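Local atomic coordinates of xyloglucan-specific endo-beta-1,4-glucanase BoGH9A (PDB entry 6DHT), a protein that hydrolyses internal beta-1,4-glucosidic bonds in the backbone of xyloglucan, releasing xyloglucan oligosaccharides. Residues A63-A66 with T71-T74; D16-N21 with L88-A93; D472-R477 with C483-L488; I189-L194 with P389-N394; N318-N321 with A327-T330. All blocks are in the same frame, centred on the assembly; numbering follows the deposited sequence.

Contact 1 of 5, residues A63-A66 with T71-T74; sequences AKSA and TRTT
Ala63 and Arg72 form an antiparallel hydrogen-bonded pair, and their backbones supply the two direct bonds of the contact. Ala63 N donates to Arg72 O over 3.1 Å, and Arg72 N returns a straighter bond to Ala63 O at 3.0 Å (162° at the hydrogen). Van der Waals contact is sparse. Lys64, extended beyond CG, slants across Thr71 and brings its CE to 3.4 Å from Thr71 OG1, while Arg72 CB packs on Ala63 O.

Water carries the remaining polar links. One molecule, 2.8 Å from Thr71 OG1, also takes a hydrogen bond from Lys64 NZ, whose charge is met in addition by Asp69. Two more gather at Arg72 NH2. The first lies 2.9 Å from Ser65 OG; the second accepts from Ser65 N and, weakly, from Arg72 NH2. Ser65 OG itself lies at the edge of the guanidinium, in its plane, 3.8 Å from Arg72 NH2, so the water does the bridging. The bend of Arg72 at chi2 (64°) turns the chain back toward Ser65, and a salt bridge from NE to Asp36 steadies the group.

The pairing joins strands 62-63 and 72-76 at the two ends of the connecting loop, at one margin of a four-stranded antiparallel sheet of the Ig-like domain. Strand 32-35 flanks 72-76 on its other side, and Pro423 and Phe424 of the catalytic domain touch Arg72.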
# COMPACT_ATOMS: atom_id res chain seq x y z
N ALA A 63 -18.65 5.05 -24.29
CA ALA A 63 -17.39 4.55 -24.80
C ALA A 63 -17.31 3.06 -24.58
O ALA A 63 -18.06 2.50 -23.78
CB ALA A 63 -16.22 5.23 -24.10
N LYS A 64 -16.39 2.43 -25.30
CA LYS A 64 -16.11 1.03 -25.13
C LYS A 64 -14.61 0.86 -24.98
O LYS A 64 -13.84 1.65 -25.51
CB LYS A 64 -16.61 0.24 -26.35
CG LYS A 64 -18.09 0.38 -26.62
CD LYS A 64 -18.59 -0.72 -27.56
CE LYS A 64 -20.07 -0.56 -27.89
NZ LYS A 64 -20.57 -1.69 -28.72
N SER A 65 -14.21 -0.17 -24.24
CA SER A 65 -12.82 -0.60 -24.18
C SER A 65 -12.52 -1.47 -25.40
O SER A 65 -13.45 -1.91 -26.08
CB SER A 65 -12.55 -1.41 -22.92
OG SER A 65 -13.32 -2.60 -22.93
N ALA A 66 -11.25 -1.75 -25.63
CA ALA A 66 -10.84 -2.52 -26.79
C ALA A 66 -11.37 -3.95 -26.76
O ALA A 66 -11.56 -4.56 -27.82
CB ALA A 66 -9.33 -2.55 -26.89
N THR A 71 -21.44 -1.20 -23.83
CA THR A 71 -21.49 0.24 -23.92
C THR A 71 -21.49 0.80 -22.51
O THR A 71 -22.40 0.54 -21.72
CB THR A 71 -22.77 0.75 -24.63
OG1 THR A 71 -22.76 0.33 -26.00
CG2 THR A 71 -22.87 2.26 -24.59
N ARG A 72 -20.46 1.58 -22.18
CA ARG A 72 -20.38 2.21 -20.87
C ARG A 72 -20.81 3.66 -20.98
O ARG A 72 -20.25 4.41 -21.77
CB ARG A 72 -18.94 2.10 -20.37
CG ARG A 72 -18.63 0.83 -19.64
CD ARG A 72 -18.72 -0.46 -20.47
NE ARG A 72 -18.37 -1.60 -19.63
CZ ARG A 72 -17.22 -2.26 -19.67
NH1 ARG A 72 -16.98 -3.22 -18.80
NH2 ARG A 72 -16.29 -1.99 -20.58
N THR A 73 -21.79 4.08 -20.17
CA THR A 73 -22.34 5.43 -20.26
C THR A 73 -21.95 6.24 -19.02
O THR A 73 -22.21 5.83 -17.90
CB THR A 73 -23.89 5.39 -20.39
OG1 THR A 73 -24.24 4.53 -21.47
CG2 THR A 73 -24.46 6.78 -20.62
N THR A 74 -21.38 7.41 -19.26
CA THR A 74 -20.94 8.28 -18.18
C THR A 74 -22.06 9.20 -17.72
O THR A 74 -22.72 9.86 -18.53
CB THR A 74 -19.73 9.08 -18.66
OG1 THR A 74 -18.65 8.17 -18.87
CG2 THR A 74 -19.33 10.16 -17.64
O HOH W 1 -22.96 -2.35 -26.74
O HOH W 2 -13.48 -2.34 -20.00
O HOH W 3 -16.68 -1.63 -23.51

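Contact 2 of 5, residues D16-N21 with L88-A93; sequences DAIRLN and LKVNGA
Ile18 meets Leu88, Val90 and Ala93 through aliphatic groups alone; the flat group nearby, the guanidinium of Arg19, belongs to the next residue of the strand, lies away from this interface, and takes Asp16 O at its edge rather than over a face. Arg19 NE donates to Asp16 O over 2.9 Å (167° at the hydrogen), with the acceptor almost in the guanidinium plane, and NH2 adds a weak second bond. NH1 reaches on to Asn478 O.

The contact belongs to the core of the Ig-like beta-sandwich. Ile18 comes from strand 18-19 at the margin of one antiparallel sheet, whereas Leu88 and Val90 end strand 84-90 of the other. From Val90 the chain reverses in a type II' turn closed by mutual backbone bonds with Ala93, which puts Ala93 back beside the isoleucine.

Leu88, Val90 and Ala93 all start their side chains toward the 16-21 segment, and the two branches of Ile18 share them out. Ile18 CG2, anti to the backbone N, faces Leu88 CD1 at 4.3 Å. The CG1 branch carries CD1 toward the turn, where it nears Val90 CG2. Val95 and Leu75 extend this apolar filling between the sheets. The closest approach of all is methyl to methyl, Ile18 CD1 to Ala93 CB at 3.7 Å.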
# COMPACT_ATOMS: atom_id res chain seq x y z
N ASP A 16 -27.51 -3.12 -10.28
CA ASP A 16 -26.16 -3.67 -10.41
C ASP A 16 -25.29 -3.01 -11.47
O ASP A 16 -24.06 -3.04 -11.39
CB ASP A 16 -26.28 -5.15 -10.81
CG ASP A 16 -25.46 -6.06 -9.94
OD1 ASP A 16 -25.94 -7.18 -9.65
OD2 ASP A 16 -24.34 -5.67 -9.55
N ALA A 17 -25.93 -2.46 -12.49
CA ALA A 17 -25.21 -1.94 -13.65
C ALA A 17 -24.66 -0.56 -13.37
O ALA A 17 -23.85 -0.06 -14.14
CB ALA A 17 -26.16 -1.91 -14.87
N ILE A 18 -25.18 0.09 -12.34
CA ILE A 18 -24.73 1.45 -12.01
C ILE A 18 -23.42 1.37 -11.19
O ILE A 18 -23.44 0.96 -10.04
CB ILE A 18 -25.79 2.27 -11.26
CG1 ILE A 18 -27.12 2.24 -12.04
CG2 ILE A 18 -25.30 3.72 -11.04
CD1 ILE A 18 -28.29 2.77 -11.28
N ARG A 19 -22.32 1.76 -11.81
CA ARG A 19 -20.99 1.60 -11.20
C ARG A 19 -20.55 2.95 -10.65
O ARG A 19 -20.50 3.96 -11.36
CB ARG A 19 -20.02 1.05 -12.24
CG ARG A 19 -20.48 -0.26 -12.89
CD ARG A 19 -20.49 -1.42 -11.89
NE ARG A 19 -21.33 -2.53 -12.35
CZ ARG A 19 -20.92 -3.49 -13.15
NH1 ARG A 19 -19.70 -3.52 -13.64
NH2 ARG A 19 -21.79 -4.44 -13.50
N LEU A 20 -20.28 2.99 -9.35
CA LEU A 20 -19.91 4.26 -8.73
C LEU A 20 -19.00 4.02 -7.53
O LEU A 20 -18.82 2.91 -7.08
CB LEU A 20 -21.15 5.04 -8.32
CG LEU A 20 -21.88 4.64 -7.03
CD1 LEU A 20 -23.02 5.57 -6.76
CD2 LEU A 20 -22.42 3.19 -7.09
N ASN A 21 -18.46 5.10 -7.00
CA ASN A 21 -17.76 5.06 -5.73
C ASN A 21 -18.77 4.76 -4.63
O ASN A 21 -19.64 5.57 -4.32
CB ASN A 21 -17.10 6.41 -5.51
CG ASN A 21 -16.30 6.47 -4.22
OD1 ASN A 21 -16.71 5.91 -3.19
ND2 ASN A 21 -15.18 7.19 -4.24
N LEU A 88 -29.85 8.22 -7.34
CA LEU A 88 -29.55 8.29 -8.76
C LEU A 88 -30.50 7.33 -9.47
O LEU A 88 -30.44 6.13 -9.23
CB LEU A 88 -28.10 7.87 -9.02
CG LEU A 88 -27.52 8.09 -10.43
CD1 LEU A 88 -26.00 7.91 -10.40
CD2 LEU A 88 -28.04 7.16 -11.44
N LYS A 89 -31.35 7.85 -10.34
CA LYS A 89 -32.24 7.01 -11.15
C LYS A 89 -31.81 7.04 -12.61
O LYS A 89 -31.62 8.12 -13.18
CB LYS A 89 -33.70 7.46 -11.02
CG LYS A 89 -34.39 7.04 -9.72
CD LYS A 89 -35.91 6.95 -9.93
CE LYS A 89 -36.68 6.75 -8.62
NZ LYS A 89 -36.07 5.71 -7.74
N VAL A 90 -31.63 5.86 -13.20
CA VAL A 90 -31.29 5.69 -14.61
C VAL A 90 -32.15 4.58 -15.16
O VAL A 90 -32.01 3.43 -14.73
CB VAL A 90 -29.84 5.22 -14.86
CG1 VAL A 90 -29.47 5.41 -16.33
CG2 VAL A 90 -28.90 5.93 -13.99
N ASN A 91 -33.02 4.91 -16.11
CA ASN A 91 -33.90 3.92 -16.72
C ASN A 91 -34.71 3.23 -15.63
O ASN A 91 -35.40 3.89 -14.86
CB ASN A 91 -33.08 2.92 -17.54
CG ASN A 91 -32.44 3.56 -18.78
OD1 ASN A 91 -32.30 4.79 -18.86
ND2 ASN A 91 -32.07 2.73 -19.76
N GLY A 92 -34.61 1.91 -15.53
CA GLY A 92 -35.33 1.21 -14.48
C GLY A 92 -34.63 1.25 -13.13
O GLY A 92 -35.26 1.03 -12.09
N ALA A 93 -33.33 1.54 -13.15
CA ALA A 93 -32.47 1.26 -12.01
C ALA A 93 -32.27 2.45 -11.09
O ALA A 93 -32.47 3.59 -11.49
CB ALA A 93 -31.14 0.78 -12.51

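Contact 3 of 5, residues D472-R477 with C483-L488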
# COMPACT_ATOMS: atom_id res chain seq x y z
N ASP A 472 -11.98 6.18 -7.15
CA ASP A 472 -13.35 5.80 -7.48
C ASP A 472 -13.38 4.41 -8.13
O ASP A 472 -14.31 3.63 -7.88
CB ASP A 472 -13.95 6.80 -8.46
CG ASP A 472 -14.45 8.08 -7.80
OD1 ASP A 472 -14.19 8.37 -6.62
OD2 ASP A 472 -15.16 8.84 -8.50
N TYR A 473 -12.39 4.13 -8.98
CA TYR A 473 -12.31 2.83 -9.64
C TYR A 473 -12.26 1.70 -8.63
O TYR A 473 -13.03 0.73 -8.73
CB TYR A 473 -11.11 2.74 -10.61
CG TYR A 473 -11.09 1.48 -11.44
CD1 TYR A 473 -10.64 0.29 -10.91
CD2 TYR A 473 -11.57 1.48 -12.73
CE1 TYR A 473 -10.66 -0.88 -11.64
CE2 TYR A 473 -11.57 0.32 -13.47
CZ TYR A 473 -11.11 -0.85 -12.93
OH TYR A 473 -11.14 -2.02 -13.67
N ILE A 474 -11.35 1.73 -7.66
CA ILE A 474 -11.31 0.60 -6.75
C ILE A 474 -12.49 0.54 -5.81
O ILE A 474 -12.75 -0.54 -5.26
CB ILE A 474 -10.02 0.48 -5.94
CG1 ILE A 474 -9.95 1.58 -4.92
CG2 ILE A 474 -8.75 0.39 -6.86
CD1 ILE A 474 -9.07 1.21 -3.77
N LEU A 475 -13.19 1.65 -5.61
CA LEU A 475 -14.33 1.69 -4.70
C LEU A 475 -15.68 1.36 -5.37
O LEU A 475 -16.73 1.48 -4.74
CB LEU A 475 -14.37 3.03 -3.95
CG LEU A 475 -13.14 3.30 -3.08
CD1 LEU A 475 -13.28 4.69 -2.52
CD2 LEU A 475 -12.98 2.26 -1.99
N GLY A 476 -15.63 0.95 -6.63
CA GLY A 476 -16.81 0.39 -7.28
C GLY A 476 -17.03 0.80 -8.72
O GLY A 476 -17.87 0.18 -9.42
N ARG A 477 -16.38 1.84 -9.19
CA ARG A 477 -16.62 2.32 -10.54
C ARG A 477 -15.76 1.55 -11.52
O ARG A 477 -14.76 2.07 -12.03
CB ARG A 477 -16.41 3.83 -10.66
CG ARG A 477 -16.95 4.33 -11.98
CD ARG A 477 -16.95 5.81 -12.05
NE ARG A 477 -15.60 6.31 -12.23
CZ ARG A 477 -15.17 7.49 -11.81
NH1 ARG A 477 -15.99 8.27 -11.13
NH2 ARG A 477 -13.92 7.87 -12.02
N CYS A 483 -16.46 -3.00 -4.74
CA CYS A 483 -15.55 -2.18 -3.96
C CYS A 483 -14.53 -3.18 -3.45
O CYS A 483 -14.89 -4.07 -2.68
CB CYS A 483 -16.29 -1.55 -2.81
SG CYS A 483 -15.22 -0.79 -1.58
N TYR A 484 -13.29 -3.05 -3.89
CA TYR A 484 -12.28 -4.09 -3.70
C TYR A 484 -11.56 -4.05 -2.34
O TYR A 484 -10.47 -4.57 -2.21
CB TYR A 484 -11.25 -4.04 -4.83
CG TYR A 484 -11.72 -4.46 -6.22
CD1 TYR A 484 -11.89 -5.81 -6.51
CD2 TYR A 484 -11.90 -3.54 -7.22
CE1 TYR A 484 -12.24 -6.20 -7.78
CE2 TYR A 484 -12.26 -3.92 -8.51
CZ TYR A 484 -12.44 -5.26 -8.77
OH TYR A 484 -12.79 -5.67 -10.05
N VAL A 485 -12.20 -3.48 -1.34
CA VAL A 485 -11.64 -3.38 -0.01
C VAL A 485 -12.59 -4.08 0.95
O VAL A 485 -13.78 -3.75 1.02
CB VAL A 485 -11.50 -1.92 0.44
CG1 VAL A 485 -10.86 -1.87 1.82
CG2 VAL A 485 -10.62 -1.13 -0.53
N THR A 486 -12.08 -5.04 1.71
CA THR A 486 -12.93 -5.80 2.63
C THR A 486 -13.60 -4.91 3.65
O THR A 486 -13.00 -3.96 4.17
CB THR A 486 -12.15 -6.92 3.36
OG1 THR A 486 -11.10 -6.36 4.14
CG2 THR A 486 -11.54 -7.91 2.39
N GLY A 487 -14.86 -5.19 3.95
CA GLY A 487 -15.56 -4.50 5.01
C GLY A 487 -16.12 -3.14 4.67
O GLY A 487 -16.74 -2.50 5.53
N LEU A 488 -15.94 -2.67 3.44
CA LEU A 488 -16.42 -1.34 3.06
C LEU A 488 -17.26 -1.39 1.80
O LEU A 488 -17.21 -2.36 1.06
CB LEU A 488 -15.25 -0.41 2.87
CG LEU A 488 -14.50 -0.10 4.17
CD1 LEU A 488 -13.26 0.60 3.80
CD2 LEU A 488 -15.33 0.75 5.13
O HOH W 4 -12.56 -4.29 -12.51
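Ile474 O and Tyr484 N make the tight centre of this contact, a 2.9 Å hydrogen bond with an N-H...O angle of 173° that runs nearly along the C=O axis. Ile474 O also receives a CA-H...O contact from Cys483 CA at 3.5 Å. Next to it Cys483 lies against the backbone of Leu475, its CB 3.6 Å from Leu475 O. A chi1 of 168° swings Cys483 SG to the side remote from its own backbone N and brings it to 3.8 Å from Leu475 CD2.

Ile474 and Leu475 stand where helix 461-474 of the GH9 (alpha/alpha)6 barrel ends and the chain turns through Gly476, at backbone angles where a CB would press on the preceding carbonyl. The 483-488 loop then folds back over this end, and the side chain of Tyr484 reaches to about 8 Å from that of Asp539, a predicted active-site residue.

Packing is looser toward Val485, whose CG2 stays 4.3 Å from Ile474 CD1, although Leu107 and Leu557 of neighbouring helices close in around it. On another flank the phenols are joined through solvent: one water donates to Tyr473 OH at 2.9 Å and also bonds Tyr484 OH, which has a direct protein partner in Thr480 OG1.

Contact 4 of 5, residues I189-L194 with P389-N394; sequences IYQLFL and PGRELN. With EDO (1,2-ethanediol), chain P.
Leu192 and Pro389 bring the two backbones no nearer than 8.2 Å between CA atoms, the first at the end of helix 176-192 and the second in the loop that leads to helix 395-416. Leu192 reaches across with one branch, CD2 lying 4.4 Å from CD of the Pro389 ring. Beside it Gln191 OE1 and Arg391 NH2 also stop at 4.4 Å, too far for a bond. Gln191 OE1 accepts instead from Arg280 and from Gln388, the residue before Pro389, while its NE2 donates to Gln187 O; the Arg391 guanidinium makes a cation-pi contact with Phe351.

A molecule of 1,2-ethanediol, probably from the crystallisation liquor, sits at the helix end. Its O1 donates to Leu192 O over 2.9 Å, and its C2 touches Phe193 CE1 at 3.6 Å. Phe193 is the N-cap residue of helix 194-199; with CG anti to the carbonyl carbon (chi1 -59°), its ring meets both the diol carbons and Ala566 and Leu567 of helix 551-567. An alanine at Phe193 is likely to open a gap against that helix and strip the diol of its aromatic neighbour.

The two segments thus share one thin apolar touch at the surface, and the polar tie between helix and loop runs through Gln191 to Gln388.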
# COMPACT_ATOMS: atom_id res chain seq x y z
N ILE A 189 4.10 9.38 2.88
CA ILE A 189 2.87 10.17 2.92
C ILE A 189 2.70 10.83 4.30
O ILE A 189 2.25 11.99 4.41
CB ILE A 189 1.64 9.30 2.47
CG1 ILE A 189 1.53 9.25 0.93
CG2 ILE A 189 0.32 9.82 3.01
CD1 ILE A 189 2.65 8.66 0.22
N TYR A 190 3.08 10.11 5.35
CA TYR A 190 3.07 10.69 6.70
C TYR A 190 3.76 12.06 6.76
O TYR A 190 3.24 13.02 7.35
CB TYR A 190 3.74 9.71 7.67
CG TYR A 190 3.91 10.32 9.04
CD1 TYR A 190 2.86 10.32 9.95
CD2 TYR A 190 5.13 10.90 9.40
CE1 TYR A 190 3.01 10.96 11.19
CE2 TYR A 190 5.28 11.49 10.60
CZ TYR A 190 4.23 11.50 11.51
OH TYR A 190 4.44 12.14 12.73
N GLN A 191 4.93 12.15 6.14
CA GLN A 191 5.75 13.37 6.19
C GLN A 191 5.08 14.55 5.52
O GLN A 191 5.40 15.70 5.83
CB GLN A 191 7.11 13.10 5.57
CG GLN A 191 8.04 12.27 6.46
CD GLN A 191 9.30 11.84 5.75
OE1 GLN A 191 10.32 12.51 5.82
NE2 GLN A 191 9.26 10.70 5.10
N LEU A 192 4.13 14.30 4.62
CA LEU A 192 3.39 15.37 3.93
C LEU A 192 2.21 15.88 4.72
O LEU A 192 1.72 16.98 4.44
CB LEU A 192 2.85 14.84 2.60
CG LEU A 192 3.84 14.36 1.55
CD1 LEU A 192 3.12 13.59 0.45
CD2 LEU A 192 4.65 15.50 1.01
N PHE A 193 1.69 15.09 5.66
CA PHE A 193 0.43 15.37 6.34
C PHE A 193 0.51 15.15 7.84
O PHE A 193 -0.23 14.40 8.44
CB PHE A 193 -0.69 14.49 5.73
CG PHE A 193 -0.89 14.70 4.25
CD1 PHE A 193 -1.49 15.85 3.78
CD2 PHE A 193 -0.46 13.77 3.33
CE1 PHE A 193 -1.63 16.08 2.43
CE2 PHE A 193 -0.61 14.00 1.97
CZ PHE A 193 -1.22 15.13 1.52
N LEU A 194 1.44 15.85 8.48
CA LEU A 194 1.68 15.62 9.89
C LEU A 194 0.47 15.86 10.76
O LEU A 194 0.20 15.10 11.68
CB LEU A 194 2.87 16.49 10.37
CG LEU A 194 4.24 16.14 9.77
CD1 LEU A 194 5.34 17.10 10.27
CD2 LEU A 194 4.65 14.74 10.08
N PRO A 389 8.96 19.20 0.80
CA PRO A 389 9.07 20.63 1.08
C PRO A 389 9.66 20.96 2.45
O PRO A 389 9.87 20.06 3.29
CB PRO A 389 7.62 21.12 0.99
CG PRO A 389 6.80 19.92 1.30
CD PRO A 389 7.56 18.74 0.79
N GLY A 390 9.95 22.24 2.66
CA GLY A 390 10.47 22.71 3.93
C GLY A 390 11.94 22.39 4.16
O GLY A 390 12.57 22.95 5.05
N ARG A 391 12.49 21.49 3.35
CA ARG A 391 13.89 21.15 3.44
C ARG A 391 14.68 22.12 2.59
O ARG A 391 14.45 22.21 1.38
CB ARG A 391 14.12 19.72 2.95
CG ARG A 391 15.19 19.00 3.73
CD ARG A 391 15.52 17.68 3.10
NE ARG A 391 15.05 16.56 3.93
CZ ARG A 391 14.22 15.62 3.51
NH1 ARG A 391 13.77 15.61 2.27
NH2 ARG A 391 13.85 14.66 4.34
N GLU A 392 15.59 22.85 3.22
CA GLU A 392 16.33 23.93 2.56
C GLU A 392 17.52 23.44 1.73
O GLU A 392 18.66 23.42 2.22
CB GLU A 392 16.82 24.93 3.61
CG GLU A 392 15.71 25.59 4.40
CD GLU A 392 16.21 26.71 5.30
OE1 GLU A 392 17.44 26.95 5.31
OE2 GLU A 392 15.39 27.35 5.98
N LEU A 393 17.27 23.09 0.48
CA LEU A 393 18.31 22.51 -0.37
C LEU A 393 19.21 23.57 -1.01
O LEU A 393 18.73 24.64 -1.42
CB LEU A 393 17.69 21.66 -1.47
CG LEU A 393 16.89 20.45 -0.99
CD1 LEU A 393 16.27 19.77 -2.18
CD2 LEU A 393 17.78 19.48 -0.20
N ASN A 394 20.49 23.26 -1.08
CA ASN A 394 21.44 24.13 -1.77
C ASN A 394 21.25 24.11 -3.28
O ASN A 394 20.38 23.38 -3.80
CB ASN A 394 22.87 23.77 -1.35
CG ASN A 394 23.33 22.42 -1.85
OD1 ASN A 394 22.76 21.85 -2.77
ND2 ASN A 394 24.41 21.92 -1.26
C1 EDO P . 0.98 18.66 1.90
O1 EDO P . 2.19 19.10 2.55
C2 EDO P . -0.24 19.45 2.39
O2 EDO P . -0.68 20.36 1.38

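Contact 5 of 5, residues N318-N321 with A327-T330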
# COMPACT_ATOMS: atom_id res chain seq x y z
N ASN A 318 15.81 -20.54 -5.55
CA ASN A 318 16.19 -21.76 -6.26
C ASN A 318 17.66 -22.12 -6.02
O ASN A 318 17.97 -23.28 -5.72
CB ASN A 318 15.89 -21.62 -7.75
CG ASN A 318 14.44 -21.96 -8.09
OD1 ASN A 318 13.62 -22.22 -7.20
ND2 ASN A 318 14.12 -21.96 -9.38
N LEU A 319 18.56 -21.15 -6.12
CA LEU A 319 19.97 -21.42 -5.86
C LEU A 319 20.22 -21.75 -4.40
O LEU A 319 21.10 -22.55 -4.09
CB LEU A 319 20.83 -20.23 -6.24
CG LEU A 319 20.82 -19.84 -7.71
CD1 LEU A 319 21.82 -18.72 -7.91
CD2 LEU A 319 21.15 -21.03 -8.62
N LEU A 320 19.47 -21.13 -3.51
CA LEU A 320 19.61 -21.37 -2.09
C LEU A 320 19.23 -22.81 -1.80
O LEU A 320 19.88 -23.49 -1.00
CB LEU A 320 18.72 -20.40 -1.31
CG LEU A 320 18.76 -20.43 0.21
CD1 LEU A 320 18.39 -19.05 0.76
CD2 LEU A 320 17.82 -21.49 0.78
N ASN A 321 18.17 -23.27 -2.45
CA ASN A 321 17.65 -24.61 -2.21
C ASN A 321 18.58 -25.71 -2.72
O ASN A 321 18.49 -26.86 -2.27
CB ASN A 321 16.26 -24.75 -2.82
CG ASN A 321 15.21 -23.98 -2.04
OD1 ASN A 321 15.40 -23.68 -0.87
ND2 ASN A 321 14.08 -23.69 -2.69
N ALA A 327 14.72 -26.96 2.33
CA ALA A 327 14.39 -26.09 1.23
C ALA A 327 13.34 -25.09 1.71
O ALA A 327 12.50 -25.43 2.54
CB ALA A 327 13.87 -26.88 0.06
N ILE A 328 13.42 -23.87 1.20
CA ILE A 328 12.48 -22.80 1.54
C ILE A 328 11.60 -22.54 0.33
O ILE A 328 12.12 -22.35 -0.76
CB ILE A 328 13.25 -21.52 1.89
CG1 ILE A 328 14.28 -21.77 2.99
CG2 ILE A 328 12.27 -20.40 2.28
CD1 ILE A 328 13.71 -22.19 4.32
N ALA A 329 10.28 -22.52 0.50
CA ALA A 329 9.36 -22.39 -0.63
C ALA A 329 8.31 -21.28 -0.48
O ALA A 329 7.33 -21.26 -1.21
CB ALA A 329 8.66 -23.72 -0.88
N THR A 330 8.57 -20.38 0.45
CA THR A 330 7.66 -19.26 0.72
C THR A 330 8.08 -18.07 -0.15
O THR A 330 8.92 -18.22 -1.01
CB THR A 330 7.70 -18.90 2.18
OG1 THR A 330 9.03 -18.56 2.52
CG2 THR A 330 7.24 -20.08 3.04
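Asn321 grips both polar backbone atoms of Ile328 with its carboxamide. Asn321 OD1 accepts from Ile328 N over 2.9 Å, and Asn321 ND2 donates to Ile328 O over 3.1 Å, both bonds being close to straight at 165° and 164°. Neither donor lies in the plane of the carbonyl it approaches, but Ile328 O is almost exactly in the plane of the Asn321 amide. A chi1 of -72° carries the amide out toward the loop, and the two bonds then hold its rotation about CB-CG. Replacing Asn321 by a leucine would probably cost Ile328 N and O both of these partners and free the loop to shift from the helix.

Around this grip the packing is light. Ala327 CB rests 3.7 Å from Asn321 OD1, and one residue earlier in the helix the Leu320 side chain slants across that of Ile328, Leu320 CD2 being 4.2 Å from Ile328 CG1.

Farther out, the loop is positioned by strand 239-241 and the residues after it: the Ile328 side chain lies on Lys239 and Thr241, Ala329 bonds the backbone of Pro243, and Thr330 OG1 hydrogen-bonds Thr241 and Lys239.

A single asparagine thus closes the short loop after helix 317-321 by imitating a backbone's paired N-H and C=O, in a peripheral region of the GH9 domain where the Ile328 side chain is about 10 Å from that of Asp171, the predicted nucleophile.

Overall arrangement
Contacts 1 and 2 lie in the N-terminal Ig-like domain, their centres 15 Å apart, and both involve the sheet that contains strands 18-19 and 72-76; along the chain, contact 1 falls between the two segments of contact 2. The other three belong to the GH9 catalytic domain, where contact 5 falls between the segments of contact 4 and contact 3 follows both. Contacts 4 and 5 are far apart, about 41 Å between centres. One place where the domains meet is between contacts 2 and 3: Asn21 ND2 lies 2.8 Å from Asp472 OD1, a probable hydrogen bond, and Arg19 packs on Gly476 and Arg477. These contacts probably help hold the Ig-like domain against the end of helix 461-474.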